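Local coordinates for archaeal actin homolog (Thermoplasma acidophilum, PDB 2FSJ), which binds ATP and, when supplied with nucleoside triphosphates, polymerizes into bundles of helical filaments, at residues G29-T33 against I44-R48; D92-A96 against E136-A140; I185-G190 against T298-P302. All blocks are in the same frame, centred on the assembly; numbering follows the deposited sequence.

Interaction 1: residues G29-T33 against I44-R48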
loop_
_atom_site.group_PDB
_atom_site.type_symbol
_atom_site.label_atom_id
_atom_site.label_comp_id
_atom_site.label_asym_id
_atom_site.label_seq_id
_atom_site.Cartn_x
_atom_site.Cartn_y
_atom_site.Cartn_z
ATOM N N GLY A 29 2.968 -1.117 -2.297
ATOM C CA GLY A 29 1.730 -1.793 -1.990
ATOM C C GLY A 29 1.285 -2.688 -3.136
ATOM O O GLY A 29 1.674 -2.501 -4.309
ATOM N N TYR A 30 0.419 -3.635 -2.808
ATOM C CA TYR A 30 -0.281 -4.460 -3.829
ATOM C C TYR A 30 -0.981 -3.531 -4.823
ATOM O O TYR A 30 -0.943 -3.731 -6.062
ATOM C CB TYR A 30 -1.321 -5.437 -3.180
ATOM C CG TYR A 30 -2.192 -6.042 -4.256
ATOM C CD1 TYR A 30 -1.713 -7.081 -5.060
ATOM C CD2 TYR A 30 -3.411 -5.461 -4.592
ATOM C CE1 TYR A 30 -2.466 -7.576 -6.135
ATOM C CE2 TYR A 30 -4.184 -5.957 -5.685
ATOM C CZ TYR A 30 -3.704 -7.021 -6.440
ATOM O OH TYR A 30 -4.431 -7.519 -7.522
ATOM N N GLY A 31 -1.605 -2.476 -4.286
ATOM C CA GLY A 31 -2.394 -1.557 -5.081
ATOM C C GLY A 31 -1.630 -0.392 -5.692
ATOM O O GLY A 31 -1.751 -0.115 -6.900
ATOM N N ASP A 32 -0.904 0.341 -4.844
ATOM C CA ASP A 32 -0.216 1.570 -5.232
ATOM C C ASP A 32 1.152 1.579 -4.606
ATOM O O ASP A 32 1.311 1.001 -3.525
ATOM C CB ASP A 32 -0.931 2.837 -4.752
ATOM C CG ASP A 32 -2.269 3.047 -5.460
ATOM O OD1 ASP A 32 -2.279 3.344 -6.679
ATOM O OD2 ASP A 32 -3.353 2.852 -4.865
ATOM N N THR A 33 2.114 2.243 -5.281
ATOM C CA THR A 33 3.472 2.449 -4.784
ATOM C C THR A 33 3.534 3.920 -4.376
ATOM O O THR A 33 3.150 4.797 -5.146
ATOM C CB THR A 33 4.480 2.080 -5.931
ATOM O OG1 THR A 33 4.410 0.652 -6.153
ATOM C CG2 THR A 33 5.921 2.405 -5.605
ATOM N N ILE A 44 2.636 8.972 -5.731
ATOM C CA ILE A 44 1.891 7.734 -5.705
ATOM C C ILE A 44 1.483 7.348 -7.118
ATOM O O ILE A 44 1.010 8.179 -7.855
ATOM C CB ILE A 44 0.648 7.829 -4.757
ATOM C CG1 ILE A 44 -0.072 6.504 -4.673
ATOM C CG2 ILE A 44 -0.364 8.991 -5.213
ATOM C CD1 ILE A 44 -1.173 6.467 -3.601
ATOM N N PHE A 45 1.614 6.076 -7.466
ATOM C CA PHE A 45 1.147 5.604 -8.748
ATOM C C PHE A 45 0.758 4.148 -8.619
ATOM O O PHE A 45 1.269 3.458 -7.752
ATOM C CB PHE A 45 2.207 5.787 -9.873
ATOM C CG PHE A 45 3.579 5.137 -9.564
ATOM C CD1 PHE A 45 3.819 3.831 -9.790
ATOM C CD2 PHE A 45 4.608 5.925 -9.094
ATOM C CE1 PHE A 45 5.056 3.270 -9.548
ATOM C CE2 PHE A 45 5.828 5.380 -8.783
ATOM C CZ PHE A 45 6.053 4.043 -9.012
ATOM N N PRO A 46 -0.146 3.667 -9.476
ATOM C CA PRO A 46 -0.568 2.272 -9.434
ATOM C C PRO A 46 0.574 1.263 -9.551
ATOM O O PRO A 46 1.483 1.459 -10.377
ATOM C CB PRO A 46 -1.571 2.145 -10.626
ATOM C CG PRO A 46 -2.036 3.555 -10.908
ATOM C CD PRO A 46 -0.849 4.430 -10.522
ATOM N N SER A 47 0.528 0.208 -8.734
ATOM C CA SER A 47 1.526 -0.869 -8.742
ATOM C C SER A 47 1.307 -1.821 -9.918
ATOM O O SER A 47 0.987 -2.972 -9.747
ATOM C CB SER A 47 1.515 -1.672 -7.420
ATOM O OG SER A 47 1.984 -0.864 -6.390
ATOM N N ARG A 48 1.544 -1.318 -11.116
ATOM C CA ARG A 48 1.286 -2.011 -12.377
ATOM C C ARG A 48 2.396 -1.699 -13.350
ATOM O O ARG A 48 2.815 -0.552 -13.431
ATOM C CB ARG A 48 0.023 -1.458 -13.023
ATOM C CG ARG A 48 -1.163 -1.451 -12.160
ATOM C CD ARG A 48 -2.450 -1.005 -12.893
ATOM N NE ARG A 48 -3.589 -1.216 -12.003
ATOM C CZ ARG A 48 -4.866 -1.124 -12.359
ATOM N NH1 ARG A 48 -5.219 -0.819 -13.608
ATOM N NH2 ARG A 48 -5.802 -1.333 -11.437
HETATM O O HOH W 1 -1.747 -3.386 -8.701
HETATM O O HOH W 2 -3.563 -0.936 -8.995
#
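Ser47 OG takes part in two hydrogen bonds: it donates to Gly29 O at 2.7 Å and accepts from Thr33 OG1 at 2.9 Å. The contact is the nucleotide-binding end of a beta hairpin, strands 32-36 and 42-52, in the actin-fold domain; Tyr30, Gly31, Asp32 and Thr33 belong to the ATP site. Thr33 and Phe45 form a hydrogen-bonded antiparallel pair, Thr33 N to Phe45 O (2.9 Å) and Phe45 N to Thr33 O (3.1 Å), with Asp32 and Pro46 as the non-hydrogen-bonded pair beside it. Beyond the strand pairing, Ser47 N adds one more bond, to Gly31 O at 2.9 Å, nearly straight at 175° but reaching it from above the carbonyl plane. Ser47 OG stands anti to its own carbonyl carbon (chi1 -68°), which turns it into the bend of residues 29-31. With an alanine here, the Gly29 carbonyl and the Thr33 hydroxyl would probably both lose the partner they share. On the sheet face shared by Thr33 and Phe45, Thr33 CB sits over the phenyl ring in a CH-pi contact, while helix 101-111 covers these side chains. Elsewhere Ile44 CG1 and CD1 pack on Asp32 CB. One water donates to Tyr30 O and Ser47 O; a second donates to Gly31 O at 2.9 Å and accepts from Arg48 NE at 3.0 Å.

Interaction 2: residues D92-A96 against E136-A140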
loop_
_atom_site.group_PDB
_atom_site.type_symbol
_atom_site.label_atom_id
_atom_site.label_comp_id
_atom_site.label_asym_id
_atom_site.label_seq_id
_atom_site.Cartn_x
_atom_site.Cartn_y
_atom_site.Cartn_z
ATOM N N ASP A 92 1.533 -6.845 -0.475
ATOM C CA ASP A 92 2.261 -5.670 0.071
ATOM C C ASP A 92 3.707 -6.013 0.525
ATOM O O ASP A 92 4.006 -7.117 1.032
ATOM C CB ASP A 92 1.538 -5.111 1.317
ATOM C CG ASP A 92 0.144 -4.574 1.035
ATOM O OD1 ASP A 92 -0.127 -4.054 -0.054
ATOM O OD2 ASP A 92 -0.741 -4.579 1.921
ATOM N N GLY A 93 4.591 -5.032 0.388
ATOM C CA GLY A 93 5.952 -5.152 0.901
ATOM C C GLY A 93 6.785 -6.322 0.400
ATOM O O GLY A 93 7.631 -6.843 1.159
ATOM N N ARG A 94 6.593 -6.721 -0.865
ATOM C CA ARG A 94 7.368 -7.810 -1.462
ATOM C C ARG A 94 8.533 -7.254 -2.256
ATOM O O ARG A 94 8.597 -7.399 -3.485
ATOM C CB ARG A 94 6.514 -8.691 -2.368
ATOM C CG ARG A 94 5.300 -9.302 -1.639
ATOM C CD ARG A 94 5.676 -10.317 -0.575
ATOM N NE ARG A 94 6.472 -11.406 -1.154
ATOM C CZ ARG A 94 5.985 -12.532 -1.700
ATOM N NH1 ARG A 94 4.661 -12.778 -1.745
ATOM N NH2 ARG A 94 6.838 -13.432 -2.192
ATOM N N LEU A 95 9.444 -6.610 -1.541
ATOM C CA LEU A 95 10.481 -5.814 -2.176
ATOM C C LEU A 95 11.545 -6.649 -2.899
ATOM O O LEU A 95 12.203 -6.133 -3.800
ATOM C CB LEU A 95 11.166 -4.926 -1.152
ATOM C CG LEU A 95 10.407 -3.836 -0.389
ATOM C CD1 LEU A 95 11.410 -3.053 0.516
ATOM C CD2 LEU A 95 9.718 -2.886 -1.288
ATOM N N ALA A 96 11.692 -7.928 -2.540
ATOM C CA ALA A 96 12.644 -8.816 -3.224
ATOM C C ALA A 96 12.087 -9.502 -4.453
ATOM O O ALA A 96 12.811 -10.208 -5.129
ATOM C CB ALA A 96 13.152 -9.864 -2.236
ATOM N N GLU A 136 11.063 -11.550 4.646
ATOM C CA GLU A 136 11.008 -10.526 3.593
ATOM C C GLU A 136 12.098 -9.476 3.807
ATOM O O GLU A 136 12.601 -8.937 2.831
ATOM C CB GLU A 136 9.637 -9.853 3.536
ATOM C CG GLU A 136 8.532 -10.725 3.044
ATOM C CD GLU A 136 8.685 -11.130 1.591
ATOM O OE1 GLU A 136 9.334 -10.408 0.829
ATOM O OE2 GLU A 136 8.153 -12.177 1.239
ATOM N N VAL A 137 12.442 -9.145 5.043
ATOM C CA VAL A 137 13.534 -8.178 5.284
ATOM C C VAL A 137 14.866 -8.764 4.774
ATOM O O VAL A 137 15.589 -8.092 4.027
ATOM C CB VAL A 137 13.659 -7.719 6.751
ATOM C CG1 VAL A 137 14.953 -6.947 6.976
ATOM C CG2 VAL A 137 12.488 -6.839 7.174
ATOM N N LYS A 138 15.159 -10.016 5.130
ATOM C CA LYS A 138 16.368 -10.690 4.676
ATOM C C LYS A 138 16.419 -10.716 3.131
ATOM O O LYS A 138 17.433 -10.284 2.538
ATOM C CB LYS A 138 16.437 -12.112 5.248
ATOM C CG LYS A 138 17.629 -12.937 4.738
ATOM C CD LYS A 138 17.656 -14.347 5.300
ATOM C CE LYS A 138 18.995 -15.081 4.968
ATOM N NZ LYS A 138 19.023 -15.546 3.594
ATOM N N ALA A 139 15.333 -11.144 2.493
ATOM C CA ALA A 139 15.255 -11.205 1.022
ATOM C C ALA A 139 15.478 -9.837 0.359
ATOM O O ALA A 139 16.149 -9.752 -0.676
ATOM C CB ALA A 139 13.946 -11.810 0.547
ATOM N N ALA A 140 14.880 -8.796 0.953
ATOM C CA ALA A 140 14.933 -7.427 0.421
ATOM C C ALA A 140 16.353 -6.884 0.489
ATOM O O ALA A 140 16.882 -6.293 -0.481
ATOM C CB ALA A 140 14.008 -6.524 1.165
HETATM O O HOH W 3 9.612 -10.414 -1.796
HETATM O O HOH W 4 9.880 -13.608 -0.675
HETATM O O HOH W 5 11.052 -8.505 0.374
#
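The Arg94 guanidinium and the Glu136 carboxylate meet with their planes 62° apart, and Glu136 OE2 approaches the guanidinium obliquely to form a salt bridge with Arg94 NE at 3.0 Å. Both chains fold back to get there: Arg94 bends at chi2 and chi3, Glu136 at chi2 (-66°), and Arg94 CD comes within 3.6 Å of the same OE2. Three waters donate to the carboxylate. One donates to OE2 and bonds weakly to Arg94 NH2. Two others donate to Glu136 OE1, each at 2.6 Å; one of these also donates to Glu136 O and accepts from Ala96 N at 3.0 Å, so the loop is tied to the helix backbone through solvent. The remaining contacts are small and apolar. Ala96 CB presses on Ala139, 3.5 Å from its CB, and one helix position further Leu95 CB meets Ala140 CB at 4.0 Å. These contacts join the loop before helix 101-111 to helix 133-144 in the N-terminal actin-like domain. Beneath them is the seven-stranded sheet: Leu95 and Ala140 rest on strand 158-170, Leu95 and Glu136 touch strand 120-128, and Gly93 pairs by backbone with Val28 of strand 22-28.

Interaction 3: residues I185-G190 against T298-P302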
loop_
_atom_site.group_PDB
_atom_site.type_symbol
_atom_site.label_atom_id
_atom_site.label_comp_id
_atom_site.label_asym_id
_atom_site.label_seq_id
_atom_site.Cartn_x
_atom_site.Cartn_y
_atom_site.Cartn_z
ATOM N N ILE A 185 -1.536 10.460 18.097
ATOM C CA ILE A 185 -1.662 9.511 19.208
ATOM C C ILE A 185 -0.564 9.802 20.214
ATOM O O ILE A 185 0.369 10.559 19.925
ATOM C CB ILE A 185 -1.567 8.065 18.705
ATOM C CG1 ILE A 185 -0.241 7.825 17.985
ATOM C CG2 ILE A 185 -2.750 7.746 17.800
ATOM C CD1 ILE A 185 0.043 6.379 17.609
ATOM N N GLU A 186 -0.664 9.206 21.396
ATOM C CA GLU A 186 0.303 9.461 22.472
ATOM C C GLU A 186 0.669 8.165 23.193
ATOM O O GLU A 186 -0.149 7.262 23.276
ATOM C CB GLU A 186 -0.290 10.447 23.484
ATOM N N GLN A 187 1.902 8.056 23.667
ATOM C CA GLN A 187 2.317 6.859 24.387
ATOM C C GLN A 187 1.633 6.874 25.746
ATOM O O GLN A 187 1.488 7.927 26.370
ATOM C CB GLN A 187 3.823 6.789 24.537
ATOM C CG GLN A 187 4.533 6.564 23.225
ATOM C CD GLN A 187 5.947 6.180 23.407
ATOM O OE1 GLN A 187 6.257 5.019 23.690
ATOM N NE2 GLN A 187 6.832 7.145 23.258
ATOM N N GLN A 188 1.172 5.699 26.146
ATOM C CA GLN A 188 0.365 5.503 27.352
ATOM C C GLN A 188 0.189 4.003 27.529
ATOM O O GLN A 188 0.479 3.263 26.610
ATOM C CB GLN A 188 -1.007 6.159 27.195
ATOM C CG GLN A 188 -1.758 5.783 25.924
ATOM C CD GLN A 188 -2.868 6.756 25.559
ATOM O OE1 GLN A 188 -3.455 7.386 26.435
ATOM N NE2 GLN A 188 -3.166 6.875 24.267
ATOM N N PRO A 189 -0.268 3.557 28.702
ATOM C CA PRO A 189 -0.681 2.161 28.870
ATOM C C PRO A 189 -1.873 1.836 27.940
ATOM O O PRO A 189 -2.774 2.673 27.761
ATOM C CB PRO A 189 -1.004 2.061 30.382
ATOM C CG PRO A 189 -1.071 3.451 30.891
ATOM C CD PRO A 189 -0.379 4.329 29.957
ATOM N N GLY A 190 -1.850 0.676 27.297
ATOM C CA GLY A 190 -2.883 0.319 26.337
ATOM C C GLY A 190 -2.328 0.080 24.916
ATOM O O GLY A 190 -1.161 0.307 24.663
ATOM N N THR A 298 -6.875 1.510 23.321
ATOM C CA THR A 298 -7.173 2.951 23.460
ATOM C C THR A 298 -7.196 3.728 22.151
ATOM O O THR A 298 -7.656 4.831 22.130
ATOM C CB THR A 298 -6.154 3.611 24.393
ATOM O OG1 THR A 298 -4.822 3.350 23.917
ATOM C CG2 THR A 298 -6.176 2.959 25.783
ATOM N N SER A 299 -6.661 3.181 21.064
ATOM C CA SER A 299 -6.724 3.831 19.771
ATOM C C SER A 299 -6.928 2.802 18.680
ATOM O O SER A 299 -6.206 1.806 18.649
ATOM C CB SER A 299 -5.443 4.622 19.451
ATOM O OG SER A 299 -4.936 5.333 20.542
ATOM N N LEU A 300 -7.936 3.038 17.837
ATOM C CA LEU A 300 -8.238 2.234 16.637
ATOM C C LEU A 300 -7.905 3.100 15.433
ATOM O O LEU A 300 -8.434 4.213 15.323
ATOM C CB LEU A 300 -9.725 1.873 16.561
ATOM C CG LEU A 300 -10.292 0.692 17.344
ATOM C CD1 LEU A 300 -11.836 0.699 17.280
ATOM C CD2 LEU A 300 -9.748 -0.659 16.900
ATOM N N ILE A 301 -7.060 2.598 14.524
ATOM C CA ILE A 301 -6.477 3.416 13.484
ATOM C C ILE A 301 -6.695 2.784 12.102
ATOM O O ILE A 301 -5.930 1.930 11.653
ATOM C CB ILE A 301 -4.979 3.667 13.775
ATOM C CG1 ILE A 301 -4.781 4.248 15.185
ATOM C CG2 ILE A 301 -4.370 4.576 12.718
ATOM C CD1 ILE A 301 -3.376 4.090 15.747
ATOM N N PRO A 302 -7.778 3.154 11.450
ATOM C CA PRO A 302 -8.032 2.622 10.109
ATOM C C PRO A 302 -7.186 3.333 9.070
ATOM O O PRO A 302 -7.183 4.572 9.006
ATOM C CB PRO A 302 -9.508 2.879 9.906
ATOM C CG PRO A 302 -10.024 3.241 11.339
ATOM C CD PRO A 302 -8.907 3.951 11.954
HETATM O O HOH W 6 -3.244 7.765 21.823
#
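Ile185 CG2 and Ile301 CD1 make the apolar part of this contact, 4.2 Å apart, with Ser299 OG bordering the same methyl of Ile185. Here the loop that leads from helix 173-182 into strand 191-197 passes beside strand 297-303, the parallel neighbour of strand 191-197 in the sheet of the second half of this actin-like fold. The polar part runs mainly through water. One water accepts from Glu186 N at 3.0 Å and is hydrogen-bonded to Ser299 OG at 3.2 Å, joining loop backbone to strand side chain; the amide NE2 of Gln188 lies 2.6 Å from it. Gln188 CG occupies the crowded position between its backbone N and carbonyl carbon (chi1 51°), and from there the extended chain runs antiparallel to the Thr298 side chain and brings NE2 near its hydroxyl. Its NE2 ends 3.9 Å from Thr298 OG1, which is a packing contact. Thr298 OG1 bonds weakly to the backbone carbonyl of Tyr191, just after the loop. Thr298 CG2 rests 3.9 Å from Pro189 O, and Gly190 passes close by with a phi of 119°. A CB on Gly190 would fall 2.8 Å from Thr298 CG2 and clash, so the absence of a side chain lets the loop enter its strand alongside Thr298. In the surrounding fold, strand 297-303 runs parallel to strand 191-197, with backbone bonds linking Thr298 to Tyr191 and Ser299 to Val193. Gly190 pairs by backbone with Leu209, just after strand 202-208, while Leu179 of helix 173-182 packs on both Ile185 and Ile301.

In the fold
Interactions 1 and 2 belong to the same N-terminal actin-like domain and touch directly, through a probable hydrogen bond from Tyr30 N to Asp92 OD1; interaction 3 lies in the other half of the molecule, its nearest atoms about 14 Å from interaction 1 and about 12 Å from interaction 2. Interaction 1 is the most central and the richest in direct hydrogen bonds, as fits strand pairing at the nucleotide site. Interaction 2 fastens a loop to a helix above the same seven-stranded sheet, by a salt bridge, bridging waters and small apolar side chains. Interaction 3 is the most peripheral, with sparse apolar packing and a water bridge where a loop passes strand 297-303 of the second sheet.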